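Local atomic coordinates of twin-arginine translocation pathway signal (Rhodoferax ferrireducens, PDB entry 5IM2), a protein that probably captures small aromatic carboxylates such as benzoate outside the cytoplasm, as the solute-binding component of a TRAP transport system. Residues L51-F56 with V109-T114; Q99-A104 with V264-K269; K181-L186 with Q326-K331; S249-A254 with Y318-L323. All blocks are in the same frame, centred on the assembly; numbering follows the deposited sequence.

Contact 1. Residues L51-F56 with V109-T114. With BEZ (benzoic acid), chain B.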
loop_
_atom_site.group_PDB
_atom_site.type_symbol
_atom_site.label_atom_id
_atom_site.label_comp_id
_atom_site.label_asym_id
_atom_site.label_seq_id
_atom_site.Cartn_x
_atom_site.Cartn_y
_atom_site.Cartn_z
ATOM N N LEU A 51 -12.502 -14.644 15.204
ATOM C CA LEU A 51 -11.201 -14.041 14.966
ATOM C C LEU A 51 -11.316 -12.529 15.067
ATOM O O LEU A 51 -12.247 -11.932 14.519
ATOM C CB LEU A 51 -10.674 -14.431 13.581
ATOM C CG LEU A 51 -10.527 -15.926 13.325
ATOM C CD1 LEU A 51 -10.171 -16.165 11.874
ATOM C CD2 LEU A 51 -9.504 -16.574 14.238
ATOM N N LYS A 52 -10.348 -11.908 15.744
ATOM C CA LYS A 52 -10.282 -10.458 15.842
ATOM C C LYS A 52 -9.469 -9.887 14.688
ATOM O O LYS A 52 -8.312 -10.274 14.482
ATOM C CB LYS A 52 -9.664 -10.036 17.168
ATOM C CG LYS A 52 -10.494 -10.445 18.351
ATOM C CD LYS A 52 -9.857 -9.914 19.645
ATOM C CE LYS A 52 -10.488 -10.530 20.877
ATOM N NZ LYS A 52 -9.441 -11.176 21.716
ATOM N N PHE A 53 -10.075 -8.949 13.963
ATOM C CA PHE A 53 -9.475 -8.265 12.811
ATOM C C PHE A 53 -9.298 -6.784 13.160
ATOM O O PHE A 53 -10.235 -6.154 13.651
ATOM C CB PHE A 53 -10.390 -8.438 11.597
ATOM C CG PHE A 53 -9.872 -7.838 10.313
ATOM C CD1 PHE A 53 -9.948 -6.474 10.070
ATOM C CD2 PHE A 53 -9.402 -8.659 9.304
ATOM C CE1 PHE A 53 -9.514 -5.935 8.881
ATOM C CE2 PHE A 53 -8.955 -8.118 8.107
ATOM C CZ PHE A 53 -9.001 -6.739 7.908
ATOM N N HIS A 54 -8.091 -6.231 12.950
ATOM C CA HIS A 54 -7.797 -4.843 13.298
ATOM C C HIS A 54 -7.092 -4.142 12.147
ATOM O O HIS A 54 -6.173 -4.709 11.550
ATOM C CB HIS A 54 -6.883 -4.766 14.562
ATOM C CG HIS A 54 -6.899 -3.458 15.289
ATOM N ND1 HIS A 54 -5.880 -3.098 16.144
ATOM C CD2 HIS A 54 -7.817 -2.464 15.366
ATOM C CE1 HIS A 54 -6.140 -1.917 16.674
ATOM N NE2 HIS A 54 -7.309 -1.507 16.214
ATOM N N THR A 55 -7.467 -2.889 11.887
ATOM C CA THR A 55 -6.758 -2.086 10.894
ATOM C C THR A 55 -6.991 -0.610 11.169
ATOM O O THR A 55 -7.722 -0.230 12.092
ATOM C CB THR A 55 -7.213 -2.471 9.473
ATOM O OG1 THR A 55 -6.428 -1.791 8.486
ATOM C CG2 THR A 55 -8.677 -2.132 9.244
ATOM N N PHE A 56 -6.371 0.230 10.344
ATOM C CA PHE A 56 -6.348 1.674 10.555
ATOM C C PHE A 56 -7.315 2.420 9.634
ATOM O O PHE A 56 -7.503 3.641 9.790
ATOM C CB PHE A 56 -4.901 2.196 10.364
ATOM C CG PHE A 56 -4.382 2.025 8.952
ATOM C CD1 PHE A 56 -4.570 3.012 8.001
ATOM C CD2 PHE A 56 -3.702 0.882 8.569
ATOM C CE1 PHE A 56 -4.119 2.849 6.706
ATOM C CE2 PHE A 56 -3.251 0.719 7.263
ATOM C CZ PHE A 56 -3.448 1.717 6.341
ATOM N N VAL A 109 -4.509 -9.364 18.606
ATOM C CA VAL A 109 -5.561 -9.688 17.656
ATOM C C VAL A 109 -5.129 -10.882 16.807
ATOM O O VAL A 109 -3.980 -11.321 16.853
ATOM C CB VAL A 109 -5.885 -8.484 16.750
ATOM C CG1 VAL A 109 -6.386 -7.306 17.601
ATOM C CG2 VAL A 109 -4.676 -8.101 15.944
ATOM N N ASP A 110 -6.051 -11.376 15.971
ATOM C CA ASP A 110 -5.735 -12.506 15.094
ATOM C C ASP A 110 -5.303 -12.105 13.684
ATOM O O ASP A 110 -4.422 -12.760 13.114
ATOM C CB ASP A 110 -6.931 -13.457 15.004
ATOM C CG ASP A 110 -7.325 -13.997 16.344
ATOM O OD1 ASP A 110 -6.548 -14.833 16.869
ATOM O OD2 ASP A 110 -8.385 -13.586 16.875
ATOM N N ILE A 111 -5.902 -11.073 13.084
ATOM C CA ILE A 111 -5.602 -10.691 11.706
ATOM C C ILE A 111 -5.501 -9.179 11.617
ATOM O O ILE A 111 -6.338 -8.456 12.168
ATOM C CB ILE A 111 -6.672 -11.206 10.710
ATOM C CG1 ILE A 111 -6.731 -12.727 10.740
ATOM C CG2 ILE A 111 -6.393 -10.679 9.315
ATOM C CD1 ILE A 111 -7.975 -13.265 10.036
ATOM N N ILE A 112 -4.467 -8.697 10.921
ATOM C CA ILE A 112 -4.292 -7.276 10.651
ATOM C C ILE A 112 -4.059 -7.060 9.158
ATOM O O ILE A 112 -3.636 -7.963 8.426
ATOM C CB ILE A 112 -3.146 -6.655 11.503
ATOM C CG1 ILE A 112 -1.796 -7.293 11.219
ATOM C CG2 ILE A 112 -3.483 -6.836 12.956
ATOM C CD1 ILE A 112 -0.989 -6.613 10.164
ATOM N N TRP A 113 -4.357 -5.829 8.704
ATOM C CA TRP A 113 -4.006 -5.346 7.373
ATOM C C TRP A 113 -3.279 -4.025 7.575
ATOM O O TRP A 113 -3.833 -3.101 8.199
ATOM C CB TRP A 113 -5.253 -5.158 6.497
ATOM C CG TRP A 113 -5.053 -4.739 5.073
ATOM C CD1 TRP A 113 -4.859 -5.562 3.996
ATOM C CD2 TRP A 113 -5.119 -3.411 4.557
ATOM N NE1 TRP A 113 -4.772 -4.811 2.838
ATOM C CE2 TRP A 113 -4.961 -3.498 3.153
ATOM C CE3 TRP A 113 -5.304 -2.151 5.138
ATOM C CZ2 TRP A 113 -4.958 -2.380 2.326
ATOM C CZ3 TRP A 113 -5.298 -1.047 4.320
ATOM C CH2 TRP A 113 -5.148 -1.167 2.930
ATOM N N THR A 114 -2.035 -3.965 7.126
ATOM C CA THR A 114 -1.187 -2.801 7.376
ATOM C C THR A 114 -0.222 -2.584 6.216
ATOM O O THR A 114 -0.087 -3.423 5.324
ATOM C CB THR A 114 -0.414 -2.952 8.700
ATOM O OG1 THR A 114 0.079 -1.672 9.128
ATOM C CG2 THR A 114 0.771 -3.944 8.544
HETATM C C BEZ B . -1.202 5.392 2.605
HETATM O O1 BEZ B . -0.631 6.099 1.726
HETATM O O2 BEZ B . -0.769 5.404 3.781
HETATM C C1 BEZ B . -2.407 4.575 2.244
HETATM C C2 BEZ B . -3.022 3.785 3.212
HETATM C C3 BEZ B . -4.161 3.059 2.861
HETATM C C4 BEZ B . -4.642 3.113 1.564
HETATM C C5 BEZ B . -4.013 3.878 0.601
HETATM C C6 BEZ B . -2.878 4.620 0.947
#
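D110 holds K52 by both its backbone N and its backbone O. The backbone N of K52 gives a nearly straight bond (174°) to D110 OD2, 2.8 Å away, on the lone pair turned from the other carboxylate oxygen, while K52 O accepts from two donors, D110 N and I111 N, each at 2.9 Å. D110 OD1 is satisfied separately by S271 OG. H54 N then bonds I111 O, and the imidazole, swung away from V109-T114, gives its ND1 to Q103 OE1. These bonds join two parallel strands, 51-55 and 111-114, neighbours in the five-stranded mixed sheet of one lobe of this family 7 (DctP) solute-binding protein. On the face carrying F53, I111 and W113, I111 CG2 lies 3.6 Å from F53 CD2. T55 OG1, placed anti to its own N (chi1 -174°), donates to W113 O at 2.9 Å; the indole NE1 is held by Q166 OE1. Past the strand end, F56 reaches the pocket: its CZ meets W113 CZ3 at 3.9 Å, the two rings near parallel but slid apart with little overlap. Benzoate C2 sits in the plane of the F56 ring, at its edge, 3.8 Å from CZ. With an alanine in place of F56, W113 CZ3 is likely to lose its ring neighbour and a gap to open beside benzoate C2 and C3, where the edge of the phenyl ring now lies.

Contact 2. Residues Q99-A104 with V264-K269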
loop_
_atom_site.group_PDB
_atom_site.type_symbol
_atom_site.label_atom_id
_atom_site.label_comp_id
_atom_site.label_asym_id
_atom_site.label_seq_id
_atom_site.Cartn_x
_atom_site.Cartn_y
_atom_site.Cartn_z
ATOM N N GLN A 99 2.011 -0.239 14.792
ATOM C CA GLN A 99 1.955 -1.340 15.753
ATOM C C GLN A 99 1.065 -2.507 15.318
ATOM O O GLN A 99 1.072 -3.543 15.993
ATOM C CB GLN A 99 1.503 -0.798 17.116
ATOM C CG GLN A 99 2.570 0.149 17.771
ATOM C CD GLN A 99 1.971 1.190 18.748
ATOM O OE1 GLN A 99 0.843 1.048 19.224
ATOM N NE2 GLN A 99 2.744 2.241 19.048
ATOM N N LEU A 100 0.332 -2.386 14.202
ATOM C CA LEU A 100 -0.611 -3.439 13.800
ATOM C C LEU A 100 0.079 -4.779 13.636
ATOM O O LEU A 100 -0.376 -5.797 14.181
ATOM C CB LEU A 100 -1.331 -3.046 12.509
ATOM C CG LEU A 100 -2.493 -2.069 12.710
ATOM C CD1 LEU A 100 -2.882 -1.454 11.382
ATOM C CD2 LEU A 100 -3.720 -2.678 13.406
ATOM N N TYR A 101 1.195 -4.804 12.903
ATOM C CA TYR A 101 1.855 -6.080 12.632
ATOM C C TYR A 101 2.192 -6.813 13.930
ATOM O O TYR A 101 1.856 -7.988 14.090
ATOM C CB TYR A 101 3.100 -5.861 11.765
ATOM C CG TYR A 101 3.708 -7.145 11.286
ATOM C CD1 TYR A 101 3.255 -7.758 10.119
ATOM C CD2 TYR A 101 4.704 -7.777 12.026
ATOM C CE1 TYR A 101 3.795 -8.953 9.701
ATOM C CE2 TYR A 101 5.255 -8.969 11.613
ATOM C CZ TYR A 101 4.793 -9.550 10.444
ATOM O OH TYR A 101 5.355 -10.754 10.049
ATOM N N ASP A 102 2.801 -6.116 14.896
ATOM C CA ASP A 102 3.158 -6.737 16.169
ATOM C C ASP A 102 1.939 -7.157 16.980
ATOM O O ASP A 102 2.037 -8.097 17.783
ATOM C CB ASP A 102 4.051 -5.795 16.974
ATOM C CG ASP A 102 5.469 -5.792 16.455
ATOM O OD1 ASP A 102 5.930 -6.890 16.075
ATOM O OD2 ASP A 102 6.088 -4.708 16.370
ATOM N N GLN A 103 0.796 -6.485 16.811
ATOM C CA GLN A 103 -0.407 -6.930 17.508
ATOM C C GLN A 103 -0.852 -8.303 17.024
ATOM O O GLN A 103 -1.313 -9.130 17.826
ATOM C CB GLN A 103 -1.550 -5.935 17.334
ATOM C CG GLN A 103 -1.384 -4.637 18.099
ATOM C CD GLN A 103 -2.437 -3.595 17.750
ATOM O OE1 GLN A 103 -3.298 -3.808 16.881
ATOM N NE2 GLN A 103 -2.351 -2.437 18.408
ATOM N N ALA A 104 -0.755 -8.558 15.716
ATOM C CA ALA A 104 -1.066 -9.889 15.203
ATOM C C ALA A 104 -0.009 -10.877 15.652
ATOM O O ALA A 104 -0.324 -11.948 16.177
ATOM C CB ALA A 104 -1.171 -9.894 13.670
ATOM N N VAL A 264 0.254 -5.814 3.713
ATOM C CA VAL A 264 0.238 -7.205 4.145
ATOM C C VAL A 264 -1.031 -7.479 4.945
ATOM O O VAL A 264 -1.439 -6.676 5.796
ATOM C CB VAL A 264 1.496 -7.564 4.960
ATOM C CG1 VAL A 264 1.549 -6.770 6.233
ATOM C CG2 VAL A 264 1.521 -9.064 5.224
ATOM N N LEU A 265 -1.662 -8.636 4.652
ATOM C CA LEU A 265 -2.758 -9.183 5.430
ATOM C C LEU A 265 -2.131 -10.342 6.184
ATOM O O LEU A 265 -1.787 -11.363 5.570
ATOM C CB LEU A 265 -3.914 -9.653 4.542
ATOM C CG LEU A 265 -5.141 -10.252 5.211
ATOM C CD1 LEU A 265 -5.865 -9.177 6.015
ATOM C CD2 LEU A 265 -6.029 -10.851 4.134
ATOM N N ALA A 266 -1.923 -10.159 7.479
ATOM C CA ALA A 266 -1.168 -11.097 8.296
ATOM C C ALA A 266 -1.992 -11.656 9.459
ATOM O O ALA A 266 -2.746 -10.922 10.118
ATOM C CB ALA A 266 0.096 -10.397 8.837
ATOM N N MET A 267 -1.789 -12.945 9.757
ATOM C CA MET A 267 -2.493 -13.653 10.823
ATOM C C MET A 267 -1.523 -14.155 11.880
ATOM O O MET A 267 -0.398 -14.558 11.569
ATOM C CB MET A 267 -3.297 -14.840 10.234
ATOM C CG MET A 267 -4.236 -15.455 11.215
ATOM S SD MET A 267 -5.322 -16.674 10.449
ATOM C CE MET A 267 -6.232 -17.149 11.910
ATOM N N ASN A 268 -1.957 -14.118 13.141
ATOM C CA ASN A 268 -1.223 -14.761 14.220
ATOM C C ASN A 268 -0.984 -16.241 13.919
ATOM O O ASN A 268 -1.923 -16.985 13.631
ATOM C CB ASN A 268 -2.015 -14.607 15.524
ATOM C CG ASN A 268 -1.359 -15.276 16.683
ATOM O OD1 ASN A 268 -1.765 -16.366 17.103
ATOM N ND2 ASN A 268 -0.338 -14.630 17.242
ATOM N N LYS A 269 0.269 -16.686 14.039
ATOM C CA LYS A 269 0.617 -18.068 13.701
ATOM C C LYS A 269 -0.039 -19.071 14.650
ATOM O O LYS A 269 -0.545 -20.111 14.209
ATOM C CB LYS A 269 2.140 -18.235 13.709
ATOM C CG LYS A 269 2.664 -19.319 12.760
ATOM C CD LYS A 269 4.024 -18.943 12.148
ATOM C CE LYS A 269 4.986 -18.433 13.208
ATOM N NZ LYS A 269 6.420 -18.611 12.829
#
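A single side-chain hydrogen bond links the two segments: N268 ND2 donates to A104 O over 2.9 Å, with an angle of 154° at the hydrogen. The acceptor lies close to the amide plane of N268, and the donor comes almost head-on to the carbonyl. With CG anti to its backbone N (chi1 178°), N268 carries its amide across to helix 100-106. The other end of that amide has a different task: N268 stands at the N-cap of helix 269-273, and its OD1 accepts from S271 N, so both ends of the group are engaged and its flip is set.

The remaining contacts are apolar and looser. The Y101 ring reaches the strand, its CE1 4.1 Å from the methyl of A266, while CG1 of V264 stands at the ring edge, 4.4 Å from CD1. The phenol OH continues past them to D159 and T160. A104 turns its own methyl toward the strand and comes within 4.0 Å of A266 O. Helix 100-104 and strand 264-267 run at 24° to each other, their axes 8.4 Å apart, the helix lying along one face of the five-stranded sheet, roughly aligned with the strand. Small alanines on both sides permit this approach, and the amide of N268, bonded to one helix and capping the next, is likely to set how the chain leaving the strand sits against them in a buried setting.

Contact 3. Residues K181-L186 with Q326-K331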
loop_
_atom_site.group_PDB
_atom_site.type_symbol
_atom_site.label_atom_id
_atom_site.label_comp_id
_atom_site.label_asym_id
_atom_site.label_seq_id
_atom_site.Cartn_x
_atom_site.Cartn_y
_atom_site.Cartn_z
ATOM N N LYS A 181 3.248 20.652 -11.973
ATOM C CA LYS A 181 3.367 20.285 -13.379
ATOM C C LYS A 181 4.703 19.636 -13.700
ATOM O O LYS A 181 4.763 18.714 -14.523
ATOM C CB LYS A 181 3.174 21.506 -14.272
ATOM C CG LYS A 181 1.729 21.850 -14.540
ATOM C CD LYS A 181 1.670 22.991 -15.531
ATOM C CE LYS A 181 0.358 23.050 -16.267
ATOM N NZ LYS A 181 0.500 23.911 -17.467
ATOM N N THR A 182 5.780 20.104 -13.066
ATOM C CA THR A 182 7.112 19.534 -13.208
ATOM C C THR A 182 7.713 19.282 -11.830
ATOM O O THR A 182 7.232 19.789 -10.812
ATOM C CB THR A 182 8.037 20.475 -13.991
ATOM O OG1 THR A 182 8.237 21.668 -13.226
ATOM C CG2 THR A 182 7.428 20.863 -15.322
ATOM N N ALA A 183 8.823 18.536 -11.809
ATOM C CA ALA A 183 9.482 18.236 -10.540
ATOM C C ALA A 183 9.931 19.492 -9.802
ATOM O O ALA A 183 9.920 19.513 -8.569
ATOM C CB ALA A 183 10.679 17.309 -10.765
ATOM N N ALA A 184 10.339 20.546 -10.518
ATOM C CA ALA A 184 10.721 21.785 -9.846
ATOM C C ALA A 184 9.600 22.370 -9.002
ATOM O O ALA A 184 9.870 23.131 -8.068
ATOM C CB ALA A 184 11.159 22.836 -10.862
ATOM N N ASP A 185 8.348 22.044 -9.307
ATOM C CA ASP A 185 7.239 22.582 -8.532
ATOM C C ASP A 185 7.181 21.985 -7.130
ATOM O O ASP A 185 6.486 22.519 -6.261
ATOM C CB ASP A 185 5.924 22.348 -9.294
ATOM C CG ASP A 185 5.801 23.240 -10.549
ATOM O OD1 ASP A 185 6.294 24.384 -10.518
ATOM O OD2 ASP A 185 5.193 22.812 -11.567
ATOM N N LEU A 186 7.940 20.940 -6.875
ATOM C CA LEU A 186 7.961 20.310 -5.554
ATOM C C LEU A 186 9.010 20.891 -4.633
ATOM O O LEU A 186 9.043 20.516 -3.460
ATOM C CB LEU A 186 8.226 18.828 -5.679
ATOM C CG LEU A 186 7.027 18.047 -6.257
ATOM C CD1 LEU A 186 7.509 16.782 -6.826
ATOM C CD2 LEU A 186 5.997 17.727 -5.210
ATOM N N GLN A 326 9.369 11.400 -17.750
ATOM C CA GLN A 326 10.764 10.994 -17.912
ATOM C C GLN A 326 11.698 11.836 -17.054
ATOM O O GLN A 326 12.721 11.332 -16.579
ATOM C CB GLN A 326 11.180 11.072 -19.382
ATOM C CG GLN A 326 10.719 9.883 -20.203
ATOM C CD GLN A 326 11.373 8.585 -19.757
ATOM O OE1 GLN A 326 10.694 7.591 -19.495
ATOM N NE2 GLN A 326 12.700 8.591 -19.666
ATOM N N GLU A 327 11.340 13.097 -16.796
ATOM C CA GLU A 327 12.152 13.926 -15.905
ATOM C C GLU A 327 12.022 13.481 -14.457
ATOM O O GLU A 327 13.003 13.524 -13.698
ATOM C CB GLU A 327 11.762 15.394 -16.074
ATOM C CG GLU A 327 12.113 15.952 -17.448
ATOM C CD GLU A 327 13.600 15.789 -17.809
ATOM O OE1 GLU A 327 14.468 16.313 -17.071
ATOM O OE2 GLU A 327 13.898 15.130 -18.833
ATOM N N PHE A 328 10.827 13.047 -14.046
ATOM C CA PHE A 328 10.687 12.424 -12.730
ATOM C C PHE A 328 11.559 11.173 -12.615
ATOM O O PHE A 328 12.254 10.984 -11.606
ATOM C CB PHE A 328 9.218 12.104 -12.447
ATOM C CG PHE A 328 8.387 13.304 -12.033
ATOM C CD1 PHE A 328 7.794 14.127 -12.980
ATOM C CD2 PHE A 328 8.190 13.595 -10.691
ATOM C CE1 PHE A 328 7.021 15.222 -12.594
ATOM C CE2 PHE A 328 7.416 14.664 -10.304
ATOM C CZ PHE A 328 6.840 15.491 -11.253
ATOM N N LYS A 329 11.541 10.304 -13.633
ATOM C CA LYS A 329 12.323 9.064 -13.532
ATOM C C LYS A 329 13.812 9.373 -13.487
ATOM O O LYS A 329 14.586 8.698 -12.788
ATOM C CB LYS A 329 12.037 8.117 -14.706
ATOM C CG LYS A 329 10.628 8.159 -15.236
ATOM C CD LYS A 329 10.330 7.053 -16.246
ATOM C CE LYS A 329 8.875 7.147 -16.704
ATOM N NZ LYS A 329 8.484 6.071 -17.648
ATOM N N ARG A 330 14.226 10.393 -14.234
ATOM C CA ARG A 330 15.619 10.813 -14.240
ATOM C C ARG A 330 16.055 11.267 -12.851
ATOM O O ARG A 330 17.121 10.871 -12.355
ATOM C CB ARG A 330 15.792 11.936 -15.260
ATOM C CG ARG A 330 17.220 12.303 -15.529
ATOM C CD ARG A 330 17.321 13.665 -16.173
ATOM N NE ARG A 330 16.523 13.759 -17.392
ATOM C CZ ARG A 330 16.934 13.367 -18.592
ATOM N NH1 ARG A 330 18.146 12.838 -18.755
ATOM N NH2 ARG A 330 16.127 13.513 -19.636
ATOM N N LYS A 331 15.225 12.088 -12.202
ATOM C CA LYS A 331 15.564 12.640 -10.896
ATOM C C LYS A 331 15.528 11.577 -9.816
ATOM O O LYS A 331 16.248 11.684 -8.816
ATOM C CB LYS A 331 14.603 13.771 -10.534
ATOM C CG LYS A 331 14.899 15.101 -11.209
ATOM C CD LYS A 331 14.325 16.280 -10.420
ATOM C CE LYS A 331 14.778 17.609 -11.020
ATOM N NZ LYS A 331 13.929 18.761 -10.600
#
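A183 and F328 bring the two backbones together, their CA atoms 6.3 Å apart, where the short 3-10 turn 183-186 meets helix 322-332. With CG anti to its carbonyl carbon (chi1 -78°), the F328 ring extends from the helix to the start of the turn, where CZ lies 3.7 Å from A183 N. The A183 methyl sits over one face of the ring, displaced toward the rim and 4.2 Å from CE2. L186 comes from another direction, its CD1 at the ring edge 4.1 Å from the same CE2, the two side chains crossing at about a right angle. One turn further along the helix, K331 runs extended alongside that methyl, its CD 3.8 Å from A183 CB. The turn is braced from within: D185 OD2 accepts from K181 N at 2.9 Å and from T182 N at 3.2 Å, one bond on its anti lone pair and the other from above the carboxylate plane. F173, L205 and F133 also pack on F328. The arrangement is that of an aromatic helix residue seated against a connecting loop, here the link between strands 171-175 and 190-193 of the six-stranded sheet.

Contact 4. Residues S249-A254 with Y318-L323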
loop_
_atom_site.group_PDB
_atom_site.type_symbol
_atom_site.label_atom_id
_atom_site.label_comp_id
_atom_site.label_asym_id
_atom_site.label_seq_id
_atom_site.Cartn_x
_atom_site.Cartn_y
_atom_site.Cartn_z
ATOM N N SER A 249 -2.178 16.127 -9.019
ATOM C CA SER A 249 -1.399 15.768 -10.194
ATOM C C SER A 249 -1.233 14.253 -10.223
ATOM O O SER A 249 -0.567 13.680 -9.358
ATOM C CB SER A 249 -0.050 16.482 -10.184
ATOM O OG SER A 249 -0.267 17.813 -10.598
ATOM N N GLU A 250 -1.855 13.617 -11.211
ATOM C CA GLU A 250 -1.665 12.210 -11.499
ATOM C C GLU A 250 -0.683 12.067 -12.662
ATOM O O GLU A 250 -0.283 13.042 -13.294
ATOM C CB GLU A 250 -3.018 11.548 -11.813
ATOM C CG GLU A 250 -3.681 12.138 -13.045
ATOM C CD GLU A 250 -5.176 11.811 -13.201
ATOM O OE1 GLU A 250 -5.799 11.212 -12.288
ATOM O OE2 GLU A 250 -5.732 12.176 -14.264
ATOM N N PHE A 251 -0.256 10.833 -12.909
ATOM C CA PHE A 251 0.638 10.518 -14.014
ATOM C C PHE A 251 -0.141 9.810 -15.111
ATOM O O PHE A 251 -0.841 8.831 -14.838
ATOM C CB PHE A 251 1.788 9.630 -13.532
ATOM C CG PHE A 251 2.837 10.393 -12.798
ATOM C CD1 PHE A 251 2.643 10.759 -11.489
ATOM C CD2 PHE A 251 3.980 10.815 -13.448
ATOM C CE1 PHE A 251 3.608 11.507 -10.817
ATOM C CE2 PHE A 251 4.946 11.547 -12.775
ATOM C CZ PHE A 251 4.754 11.904 -11.488
ATOM N N ASP A 252 -0.042 10.313 -16.334
ATOM C CA ASP A 252 -0.664 9.605 -17.446
ATOM C C ASP A 252 -0.136 8.170 -17.470
ATOM O O ASP A 252 1.079 7.956 -17.336
ATOM C CB ASP A 252 -0.377 10.296 -18.777
ATOM C CG ASP A 252 -1.224 9.741 -19.914
ATOM O OD1 ASP A 252 -2.354 10.233 -20.102
ATOM O OD2 ASP A 252 -0.770 8.805 -20.608
ATOM N N PRO A 253 -1.000 7.164 -17.641
ATOM C CA PRO A 253 -0.522 5.771 -17.627
ATOM C C PRO A 253 0.619 5.491 -18.588
ATOM O O PRO A 253 1.451 4.619 -18.309
ATOM C CB PRO A 253 -1.773 4.975 -18.021
ATOM C CG PRO A 253 -2.904 5.872 -17.794
ATOM C CD PRO A 253 -2.415 7.260 -18.019
ATOM N N ALA A 254 0.663 6.180 -19.730
ATOM C CA ALA A 254 1.747 5.998 -20.694
ATOM C C ALA A 254 3.118 6.196 -20.069
ATOM O O ALA A 254 4.110 5.656 -20.575
ATOM C CB ALA A 254 1.584 6.969 -21.872
ATOM N N TYR A 318 -4.589 17.580 -12.832
ATOM C CA TYR A 318 -3.663 17.641 -13.948
ATOM C C TYR A 318 -3.035 16.268 -14.134
ATOM O O TYR A 318 -2.738 15.577 -13.154
ATOM C CB TYR A 318 -2.591 18.693 -13.686
ATOM C CG TYR A 318 -1.510 18.789 -14.738
ATOM C CD1 TYR A 318 -1.759 19.393 -15.960
ATOM C CD2 TYR A 318 -0.233 18.284 -14.505
ATOM C CE1 TYR A 318 -0.773 19.490 -16.920
ATOM C CE2 TYR A 318 0.764 18.375 -15.464
ATOM C CZ TYR A 318 0.489 18.976 -16.672
ATOM O OH TYR A 318 1.471 19.089 -17.636
ATOM N N ALA A 319 -2.847 15.871 -15.390
ATOM C CA ALA A 319 -2.173 14.625 -15.716
ATOM C C ALA A 319 -0.804 14.949 -16.294
ATOM O O ALA A 319 -0.700 15.595 -17.342
ATOM C CB ALA A 319 -2.975 13.786 -16.703
ATOM N N ILE A 320 0.234 14.474 -15.619
ATOM C CA ILE A 320 1.608 14.693 -16.050
ATOM C C ILE A 320 1.877 13.790 -17.255
ATOM O O ILE A 320 1.768 12.558 -17.143
ATOM C CB ILE A 320 2.588 14.421 -14.893
ATOM C CG1 ILE A 320 2.435 15.498 -13.823
ATOM C CG2 ILE A 320 4.041 14.389 -15.376
ATOM C CD1 ILE A 320 3.063 15.100 -12.476
ATOM N N PRO A 321 2.213 14.356 -18.414
ATOM C CA PRO A 321 2.416 13.540 -19.619
ATOM C C PRO A 321 3.673 12.686 -19.535
ATOM O O PRO A 321 4.570 12.907 -18.720
ATOM C CB PRO A 321 2.524 14.580 -20.741
ATOM C CG PRO A 321 2.942 15.834 -20.066
ATOM C CD PRO A 321 2.379 15.793 -18.678
ATOM N N ALA A 322 3.713 11.675 -20.408
ATOM C CA ALA A 322 4.795 10.690 -20.371
ATOM C C ALA A 322 6.163 11.338 -20.534
ATOM O O ALA A 322 7.149 10.862 -19.949
ATOM C CB ALA A 322 4.586 9.653 -21.483
ATOM N N LEU A 323 6.239 12.400 -21.348
ATOM C CA LEU A 323 7.499 13.094 -21.613
ATOM C C LEU A 323 8.047 13.759 -20.357
ATOM O O LEU A 323 9.247 13.668 -20.074
ATOM C CB LEU A 323 7.301 14.143 -22.708
ATOM C CG LEU A 323 8.573 14.846 -23.184
ATOM C CD1 LEU A 323 9.479 13.883 -23.965
ATOM C CD2 LEU A 323 8.202 16.066 -24.019
HETATM O O HOH W 1 3.054 10.070 -17.193
#
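An edge of the six-stranded mixed sheet is formed here, where strand 247-251 pairs in parallel with the outermost strand, 316-320. E250 makes both its backbone bonds to strand 316-320, to the residues flanking A319: its N donates to Y318 O at 2.9 Å, and its O accepts from I320 N at 2.8 Å in an almost straight bond (178°). D252 N continues the pairing to I320 O, which also takes a hydrogen from a water that donates to D252 O as well, bridging the strands as they part. Leaving the sheet, D252 makes an Asx turn, its OD2 accepting from A254 N at 3.1 Å. On the face bearing S249, F251 and I320, the I320 CD1 methyl lies over the F251 ring in a CH-pi contact, 4.0 Å from the centroid; F328 meets the same ring edge-to-face. A serine in place of F251 would probably leave that methyl and F328 without their aromatic partner and open a gap beneath helix 322-332. On the other face, E250 OE1 is held by W233 and R307.

The four contacts fall into two pairs on opposite sides of the chain's centre, with contacts 1 and 4 centred about 35 Å apart. Contacts 1 and 2, about 7 Å apart between centres, share the five-stranded sheet, in which strands 111-114 and 262-267 are neighbours, and D110 O probably bonds N268 N between them. Contacts 3 and 4, about 11 Å apart between centres, share helix 322-332 and meet where F328 packs on F251 and I320. Along the chain contact 1 closes first; contact 2 begins within it, at 99-104, and ends at 264-269, after 181-186 and 249-254 have passed. The chain therefore crosses between two sheet-centred lobes, as in other periplasmic-type binding proteins, whose ligand lies between the lobes.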